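Local coordinates for breast cancer anti-estrogen resistance protein 1 (Mus musculus, PDB 5W93) that acts as a docking protein that coordinates tyrosine kinase-based signalling in cell adhesion and migration, its C-terminal helical domain here binding the paxillin LD1 motif, at residues Ser87-Gly92 with Val117-His122; Asp30-Ala35 with Gln111-Arg116. The protein carries 2 engineered substitutions. All blocks are in the same frame, centred on the assembly; numbering follows the deposited sequence.

Interaction 1: residues Ser87-Gly92 with Val117-His122. Engineered in segment 87-92: Ser87 (natural residue Cys).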
ATOM      1  N   SER A  87       5.360   3.803   0.498  1.00 20.39           N
ATOM      2  CA  SER A  87       5.117   4.987   1.330  1.00 21.71           C
ATOM      3  C   SER A  87       4.818   6.215   0.478  1.00 22.02           C
ATOM      4  O   SER A  87       3.941   7.012   0.805  1.00 21.14           O
ATOM      5  CB  SER A  87       6.305   5.266   2.252  1.00 21.87           C
ATOM      6  OG  SER A  87       6.421   4.232   3.216  1.00 27.34           O
ATOM      7  N   ASP A  88       5.563   6.359  -0.608  1.00 24.25           N
ATOM      8  CA  ASP A  88       5.331   7.448  -1.560  1.00 25.99           C
ATOM      9  C   ASP A  88       3.920   7.376  -2.156  1.00 28.53           C
ATOM     10  O   ASP A  88       3.219   8.386  -2.257  1.00 28.58           O
ATOM     11  CB  ASP A  88       6.372   7.407  -2.672  1.00 26.07           C
ATOM     12  CG  ASP A  88       7.675   8.063  -2.269  1.00 47.36           C
ATOM     13  OD1 ASP A  88       7.811   8.413  -1.077  1.00 55.10           O
ATOM     14  OD2 ASP A  88       8.562   8.232  -3.135  1.00 61.35           O
ATOM     15  N   LEU A  89       3.507   6.175  -2.545  1.00 22.84           N
ATOM     16  CA  LEU A  89       2.183   5.974  -3.120  1.00 21.68           C
ATOM     17  C   LEU A  89       1.046   6.222  -2.109  1.00 26.39           C
ATOM     18  O   LEU A  89      -0.011   6.752  -2.475  1.00 25.25           O
ATOM     19  CB  LEU A  89       2.073   4.576  -3.705  1.00 16.87           C
ATOM     20  CG  LEU A  89       2.982   4.255  -4.897  1.00 27.26           C
ATOM     21  CD1 LEU A  89       2.877   2.774  -5.253  1.00 23.68           C
ATOM     22  CD2 LEU A  89       2.642   5.130  -6.097  1.00 26.22           C
ATOM     23  N   LEU A  90       1.260   5.857  -0.846  1.00 22.77           N
ATOM     24  CA  LEU A  90       0.278   6.179   0.192  1.00 19.33           C
ATOM     25  C   LEU A  90       0.073   7.691   0.311  1.00 24.39           C
ATOM     26  O   LEU A  90      -1.062   8.136   0.456  1.00 23.37           O
ATOM     27  CB  LEU A  90       0.676   5.593   1.554  1.00 19.49           C
ATOM     28  CG  LEU A  90       0.703   4.057   1.654  1.00 24.93           C
ATOM     29  CD1 LEU A  90       0.775   3.588   3.103  1.00 20.83           C
ATOM     30  CD2 LEU A  90      -0.505   3.457   0.969  1.00 21.83           C
ATOM     31  N   ARG A  91       1.151   8.477   0.258  1.00 21.79           N
ATOM     32  CA  ARG A  91       1.004   9.940   0.290  1.00 26.00           C
ATOM     33  C   ARG A  91       0.272  10.436  -0.954  1.00 20.22           C
ATOM     34  O   ARG A  91      -0.541  11.362  -0.876  1.00 24.62           O
ATOM     35  CB  ARG A  91       2.365  10.637   0.413  1.00 31.37           C
ATOM     36  CG  ARG A  91       3.003  10.483   1.779  1.00 32.19           C
ATOM     37  CD  ARG A  91       4.279  11.307   1.907  1.00 39.40           C
ATOM     38  NE  ARG A  91       5.371  10.780   1.096  1.00 47.78           N
ATOM     39  CZ  ARG A  91       6.317   9.969   1.561  1.00 57.99           C
ATOM     40  NH1 ARG A  91       6.299   9.597   2.834  1.00 61.63           N
ATOM     41  NH2 ARG A  91       7.283   9.528   0.760  1.00 54.91           N
ATOM     42  N   GLY A  92       0.565   9.819  -2.093  1.00 20.96           N
ATOM     43  CA  GLY A  92      -0.119  10.118  -3.336  1.00 21.59           C
ATOM     44  C   GLY A  92      -1.613   9.838  -3.243  1.00 25.96           C
ATOM     45  O   GLY A  92      -2.438  10.595  -3.775  1.00 27.10           O
ATOM     46  N   VAL A 117      -4.282   4.395  -6.725  1.00 27.33           N
ATOM     47  CA  VAL A 117      -4.656   3.159  -6.036  1.00 24.96           C
ATOM     48  C   VAL A 117      -4.312   1.944  -6.893  1.00 23.43           C
ATOM     49  O   VAL A 117      -3.795   0.955  -6.372  1.00 29.01           O
ATOM     50  CB  VAL A 117      -6.142   3.151  -5.653  1.00 24.96           C
ATOM     51  CG1 VAL A 117      -6.553   1.781  -5.107  1.00 23.02           C
ATOM     52  CG2 VAL A 117      -6.421   4.269  -4.616  1.00 23.21           C
ATOM     53  N   LYS A 118      -4.558   2.023  -8.205  1.00 25.28           N
ATOM     54  CA  LYS A 118      -4.144   0.935  -9.114  1.00 26.32           C
ATOM     55  C   LYS A 118      -2.634   0.690  -9.050  1.00 26.58           C
ATOM     56  O   LYS A 118      -2.177  -0.453  -8.980  1.00 25.22           O
ATOM     57  CB  LYS A 118      -4.517   1.237 -10.573  1.00 35.32           C
ATOM     58  CG  LYS A 118      -5.967   1.061 -10.966  1.00 49.62           C
ATOM     59  CD  LYS A 118      -6.096   1.195 -12.498  1.00 58.94           C
ATOM     60  CE  LYS A 118      -7.526   1.496 -12.942  1.00 67.48           C
ATOM     61  NZ  LYS A 118      -7.549   2.311 -14.205  1.00 72.54           N
ATOM     62  N   GLU A 119      -1.866   1.771  -9.089  1.00 25.18           N
ATOM     63  CA  GLU A 119      -0.412   1.682  -9.014  1.00 28.22           C
ATOM     64  C   GLU A 119       0.040   1.062  -7.697  1.00 25.18           C
ATOM     65  O   GLU A 119       0.990   0.273  -7.664  1.00 25.13           O
ATOM     66  CB  GLU A 119       0.222   3.064  -9.177  1.00 29.12           C
ATOM     67  CG  GLU A 119       1.743   3.028  -9.090  1.00 28.16           C
ATOM     68  CD  GLU A 119       2.389   4.365  -9.416  1.00 37.27           C
ATOM     69  OE1 GLU A 119       1.654   5.381  -9.519  1.00 36.70           O
ATOM     70  OE2 GLU A 119       3.633   4.399  -9.547  1.00 32.87           O
ATOM     71  N   LEU A 120      -0.652   1.412  -6.615  1.00 23.93           N
ATOM     72  CA  LEU A 120      -0.397   0.778  -5.318  1.00 26.42           C
ATOM     73  C   LEU A 120      -0.655  -0.721  -5.361  1.00 24.33           C
ATOM     74  O   LEU A 120       0.182  -1.505  -4.901  1.00 26.22           O
ATOM     75  CB  LEU A 120      -1.247   1.419  -4.216  1.00 24.57           C
ATOM     76  CG  LEU A 120      -1.053   0.778  -2.829  1.00 25.99           C
ATOM     77  CD1 LEU A 120       0.300   1.139  -2.228  1.00 22.54           C
ATOM     78  CD2 LEU A 120      -2.185   1.168  -1.877  1.00 26.90           C
ATOM     79  N   GLY A 121      -1.800  -1.128  -5.903  1.00 21.97           N
ATOM     80  CA  GLY A 121      -2.093  -2.547  -6.071  1.00 22.52           C
ATOM     81  C   GLY A 121      -1.012  -3.324  -6.817  1.00 30.38           C
ATOM     82  O   GLY A 121      -0.557  -4.395  -6.383  1.00 24.10           O
ATOM     83  N   HIS A 122      -0.596  -2.780  -7.953  1.00 24.15           N
ATOM     84  CA  HIS A 122       0.470  -3.370  -8.740  1.00 24.93           C
ATOM     85  C   HIS A 122       1.793  -3.442  -7.970  1.00 24.98           C
ATOM     86  O   HIS A 122       2.476  -4.469  -7.987  1.00 24.25           O
ATOM     87  CB  HIS A 122       0.650  -2.566 -10.034  1.00 26.96           C
ATOM     88  CG  HIS A 122       2.058  -2.497 -10.516  1.00 41.35           C
ATOM     89  ND1 HIS A 122       2.662  -3.528 -11.217  1.00 48.15           N
ATOM     90  CD2 HIS A 122       2.994  -1.520 -10.420  1.00 36.01           C
ATOM     91  CE1 HIS A 122       3.893  -3.184 -11.526  1.00 44.48           C
ATOM     92  NE2 HIS A 122       4.123  -1.967 -11.052  1.00 31.43           N
TER
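Leu89 faces Leu120 where helices 73-102 and 107-135 run antiparallel; the axes of segments 87-92 and 117-122 approach to 9.6 Å at 159°, and the CA atoms of Leu89 and Leu120 are separated by 6.2 Å. The CA-CB bond of Leu89 is directed toward the other helix, and its two methyls meet different neighbours. CD1 rests on backbone, 3.8 Å from Leu120 CA and 4.0 Å from Glu119 O. CD2 lies against the Glu119 carboxylate, 3.4 Å from its CD, with both oxygens only slightly farther off. Glu119 sets CG anti to its backbone N (chi1 179°) and stays extended beyond it; the chain thus passes Leu89 at about a right angle and sets CG and the carboxylate across the isobutyl group. On the inner side Leu120 closes the contact. Its CD1 reaches Leu89 CB at 4.1 Å, while its CD2 stands 4.0 Å from Leu90 CD2. The CA-CB bond of Leu90 leads away from helix 107-135, yet the branch at CG brings CD2 back to Leu120. Both of these leucines also touch Ala56 of helix 42-69, which places this side of the contact in the core of the four-helix bundle that forms the C-terminal, FAT-like domain of p130Cas. The bound peptide also packs on Leu90 and on Ser87, an engineered residue (naturally Cys), and an acidic peptide side chain forms a salt bridge with Arg91. Leu90 is therefore shared between the bundle core and the peptide site. Van der Waals packing joins the segments, apolar where Leu89, Leu90 and Leu120 meet and edged by the Glu119 carboxylate at the partly exposed margin, consistent with a helix pair held by shape and burial instead of directed polar bonds.

Interaction 2: residues Asp30-Ala35 with Gln111-Arg116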
ATOM      1  N   ASP A  30     -10.463  -3.548  -4.011  1.00 27.65           N
ATOM      2  CA  ASP A  30     -11.691  -3.931  -4.708  1.00 27.33           C
ATOM      3  C   ASP A  30     -12.879  -3.083  -4.270  1.00 25.37           C
ATOM      4  O   ASP A  30     -13.639  -2.590  -5.098  1.00 28.59           O
ATOM      5  CB  ASP A  30     -12.037  -5.404  -4.450  1.00 26.95           C
ATOM      6  CG  ASP A  30     -11.134  -6.372  -5.190  1.00 39.27           C
ATOM      7  OD1 ASP A  30     -10.383  -5.940  -6.091  1.00 37.59           O
ATOM      8  OD2 ASP A  30     -11.199  -7.584  -4.863  1.00 42.79           O
ATOM      9  N   ALA A  31     -13.043  -2.942  -2.955  1.00 25.42           N
ATOM     10  CA  ALA A  31     -14.150  -2.184  -2.398  1.00 29.60           C
ATOM     11  C   ALA A  31     -14.027  -0.722  -2.818  1.00 28.51           C
ATOM     12  O   ALA A  31     -15.028  -0.075  -3.137  1.00 26.09           O
ATOM     13  CB  ALA A  31     -14.188  -2.310  -0.885  1.00 30.60           C
ATOM     14  N   PHE A  32     -12.796  -0.209  -2.825  1.00 26.77           N
ATOM     15  CA  PHE A  32     -12.548   1.159  -3.256  1.00 23.55           C
ATOM     16  C   PHE A  32     -12.949   1.347  -4.727  1.00 30.06           C
ATOM     17  O   PHE A  32     -13.655   2.298  -5.058  1.00 29.07           O
ATOM     18  CB  PHE A  32     -11.076   1.553  -3.053  1.00 21.17           C
ATOM     19  CG  PHE A  32     -10.720   2.883  -3.678  1.00 23.65           C
ATOM     20  CD1 PHE A  32     -10.914   4.070  -2.980  1.00 27.47           C
ATOM     21  CD2 PHE A  32     -10.202   2.942  -4.959  1.00 25.80           C
ATOM     22  CE1 PHE A  32     -10.598   5.296  -3.570  1.00 31.29           C
ATOM     23  CE2 PHE A  32      -9.890   4.160  -5.543  1.00 30.22           C
ATOM     24  CZ  PHE A  32     -10.091   5.330  -4.847  1.00 25.82           C
ATOM     25  N   PHE A  33     -12.513   0.444  -5.604  1.00 27.99           N
ATOM     26  CA  PHE A  33     -12.838   0.563  -7.027  1.00 29.30           C
ATOM     27  C   PHE A  33     -14.338   0.513  -7.263  1.00 29.55           C
ATOM     28  O   PHE A  33     -14.855   1.243  -8.105  1.00 29.57           O
ATOM     29  CB  PHE A  33     -12.158  -0.532  -7.853  1.00 27.47           C
ATOM     30  CG  PHE A  33     -10.670  -0.361  -7.991  1.00 33.00           C
ATOM     31  CD1 PHE A  33     -10.094   0.899  -7.965  1.00 27.07           C
ATOM     32  CD2 PHE A  33      -9.848  -1.469  -8.157  1.00 34.52           C
ATOM     33  CE1 PHE A  33      -8.717   1.058  -8.093  1.00 26.38           C
ATOM     34  CE2 PHE A  33      -8.481  -1.318  -8.299  1.00 35.96           C
ATOM     35  CZ  PHE A  33      -7.911  -0.054  -8.262  1.00 36.75           C
ATOM     36  N   THR A  34     -15.029  -0.339  -6.504  1.00 26.27           N
ATOM     37  CA  THR A  34     -16.483  -0.485  -6.616  1.00 28.16           C
ATOM     38  C   THR A  34     -17.216   0.794  -6.203  1.00 27.20           C
ATOM     39  O   THR A  34     -18.193   1.202  -6.847  1.00 30.32           O
ATOM     40  CB  THR A  34     -16.984  -1.671  -5.767  1.00 26.46           C
ATOM     41  OG1 THR A  34     -16.601  -2.896  -6.408  1.00 29.61           O
ATOM     42  CG2 THR A  34     -18.514  -1.636  -5.595  1.00 28.00           C
ATOM     43  N   ALA A  35     -16.737   1.420  -5.133  1.00 24.62           N
ATOM     44  CA  ALA A  35     -17.243   2.715  -4.686  1.00 30.60           C
ATOM     45  C   ALA A  35     -17.128   3.763  -5.781  1.00 30.01           C
ATOM     46  O   ALA A  35     -18.058   4.537  -6.004  1.00 29.49           O
ATOM     47  CB  ALA A  35     -16.501   3.179  -3.443  1.00 30.99           C
ATOM     48  N   GLN A 111     -10.255   9.964 -11.453  1.00 35.37           N
ATOM     49  CA  GLN A 111      -9.449   9.024 -12.224  1.00 34.03           C
ATOM     50  C   GLN A 111      -7.993   9.088 -11.761  1.00 35.33           C
ATOM     51  O   GLN A 111      -7.295   8.077 -11.761  1.00 35.99           O
ATOM     52  CB  GLN A 111      -9.564   9.298 -13.727  1.00 37.23           C
ATOM     53  CG  GLN A 111      -8.853   8.257 -14.605  1.00 48.50           C
ATOM     54  CD  GLN A 111      -9.383   6.846 -14.394  1.00 55.45           C
ATOM     55  OE1 GLN A 111     -10.592   6.627 -14.347  1.00 57.08           O
ATOM     56  NE2 GLN A 111      -8.473   5.879 -14.258  1.00 55.65           N
ATOM     57  N   ASP A 112      -7.547  10.270 -11.355  1.00 31.87           N
ATOM     58  CA  ASP A 112      -6.228  10.429 -10.746  1.00 32.04           C
ATOM     59  C   ASP A 112      -6.095   9.584  -9.468  1.00 30.26           C
ATOM     60  O   ASP A 112      -5.114   8.874  -9.270  1.00 30.92           O
ATOM     61  CB  ASP A 112      -5.968  11.889 -10.403  1.00 30.74           C
ATOM     62  CG  ASP A 112      -5.627  12.742 -11.620  1.00 50.12           C
ATOM     63  OD1 ASP A 112      -5.473  12.200 -12.741  1.00 44.18           O
ATOM     64  OD2 ASP A 112      -5.492  13.970 -11.428  1.00 52.56           O
ATOM     65  N   MET A 113      -7.100   9.684  -8.610  1.00 27.96           N
ATOM     66  CA  MET A 113      -7.154   8.908  -7.372  1.00 26.20           C
ATOM     67  C   MET A 113      -7.155   7.408  -7.696  1.00 26.91           C
ATOM     68  O   MET A 113      -6.350   6.645  -7.169  1.00 25.23           O
ATOM     69  CB  MET A 113      -8.393   9.322  -6.568  1.00 27.92           C
ATOM     70  CG  MET A 113      -8.596   8.612  -5.225  1.00 27.59           C
ATOM     71  SD  MET A 113     -10.135   9.135  -4.428  1.00 27.70           S
ATOM     72  CE  MET A 113     -11.363   8.598  -5.614  1.00 28.10           C
ATOM     73  N   VAL A 114      -8.052   6.994  -8.588  1.00 29.99           N
ATOM     74  CA  VAL A 114      -8.120   5.607  -9.031  1.00 30.76           C
ATOM     75  C   VAL A 114      -6.775   5.077  -9.570  1.00 35.31           C
ATOM     76  O   VAL A 114      -6.408   3.914  -9.323  1.00 27.06           O
ATOM     77  CB  VAL A 114      -9.213   5.445 -10.112  1.00 35.46           C
ATOM     78  CG1 VAL A 114      -9.045   4.144 -10.888  1.00 35.77           C
ATOM     79  CG2 VAL A 114     -10.584   5.531  -9.471  1.00 36.69           C
ATOM     80  N   ASP A 115      -6.048   5.933 -10.284  1.00 32.48           N
ATOM     81  CA  ASP A 115      -4.755   5.563 -10.859  1.00 30.91           C
ATOM     82  C   ASP A 115      -3.698   5.319  -9.779  1.00 26.84           C
ATOM     83  O   ASP A 115      -2.903   4.385  -9.897  1.00 28.47           O
ATOM     84  CB  ASP A 115      -4.246   6.649 -11.820  1.00 34.61           C
ATOM     85  CG  ASP A 115      -5.017   6.695 -13.146  1.00 40.65           C
ATOM     86  OD1 ASP A 115      -5.723   5.721 -13.488  1.00 41.78           O
ATOM     87  OD2 ASP A 115      -4.907   7.723 -13.845  1.00 45.35           O
ATOM     88  N   ARG A 116      -3.663   6.165  -8.748  1.00 25.80           N
ATOM     89  CA  ARG A 116      -2.695   5.965  -7.664  1.00 24.25           C
ATOM     90  C   ARG A 116      -3.001   4.677  -6.940  1.00 23.29           C
ATOM     91  O   ARG A 116      -2.090   3.958  -6.563  1.00 27.30           O
ATOM     92  CB  ARG A 116      -2.689   7.105  -6.643  1.00 23.36           C
ATOM     93  CG  ARG A 116      -2.378   8.466  -7.212  1.00 35.90           C
ATOM     94  CD  ARG A 116      -0.973   8.576  -7.806  1.00 35.57           C
ATOM     95  NE  ARG A 116      -0.906   9.830  -8.553  1.00 53.07           N
ATOM     96  CZ  ARG A 116      -0.517  10.997  -8.044  1.00 51.46           C
ATOM     97  NH1 ARG A 116      -0.095  11.087  -6.787  1.00 49.39           N
ATOM     98  NH2 ARG A 116      -0.524  12.077  -8.809  1.00 45.83           N
TER
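Phe32 carries its ring from helix 5-37 to the wall of helix 107-135, and Met113 and Val114 receive it. The CA-CB bond is directed toward the other helix; from CB, CG continues anti to the backbone N (chi1 171°), and the ring reaches across with its far end leading. CE2 comes to 4.2 Å from Val114 CA, which lies at the ring edge; Val114 CG2 is equally near. CE1 is 4.0 Å from Met113 SD. CZ, the tip, touches Met113 at both CG and CE, each 3.6 Å away. The methionine bends at its last torsion (chi3 62°), wrapping CG, SD and CE round this corner of the ring. Its sulfur sits 5.0 Å from the Phe32 ring centroid, a Met-aromatic contact made at the edge. The axes of segments 30-35 and 111-116 are antiparallel, 11.0 Å apart at 165°, and pair the first and last members of the four-helix bundle; segment 30-35 also belongs to the divergent helix-loop-helix motif. Phe45 of helix 42-69 and Thr96 and Thr97 of helix 73-102 add to the packing round Met113. Nearer the surface, Phe33 brings CE1 to 3.9 Å from Val114 O, with that oxygen at the ring edge, and also meets Val114 CG1. Within helix 107-135, Gln111 NE2 donates to Asp115 OD1, one turn later, at 2.9 Å, approaching from above the carboxylate plane.

In the fold
From the N terminus, helix 5-37 supplies segment 30-35 near its end; helices 42-69 and 73-102 follow, the latter carrying 87-92, and helix 107-135 then presents 111-116 and 117-122 in succession. Interaction 2 closes the long excursion, 75 residues between its segments, by bringing the last helix back to the first. Interaction 1 closes a shorter one of 24 residues, a helical hairpin of the last two helices. Their segments alternate, so the two closures cross. Helix 107-135 serves both, and the contact centres lie about 11 Å apart. Val117 packing on Phe32, and Lys118 on Phe33, join them directly.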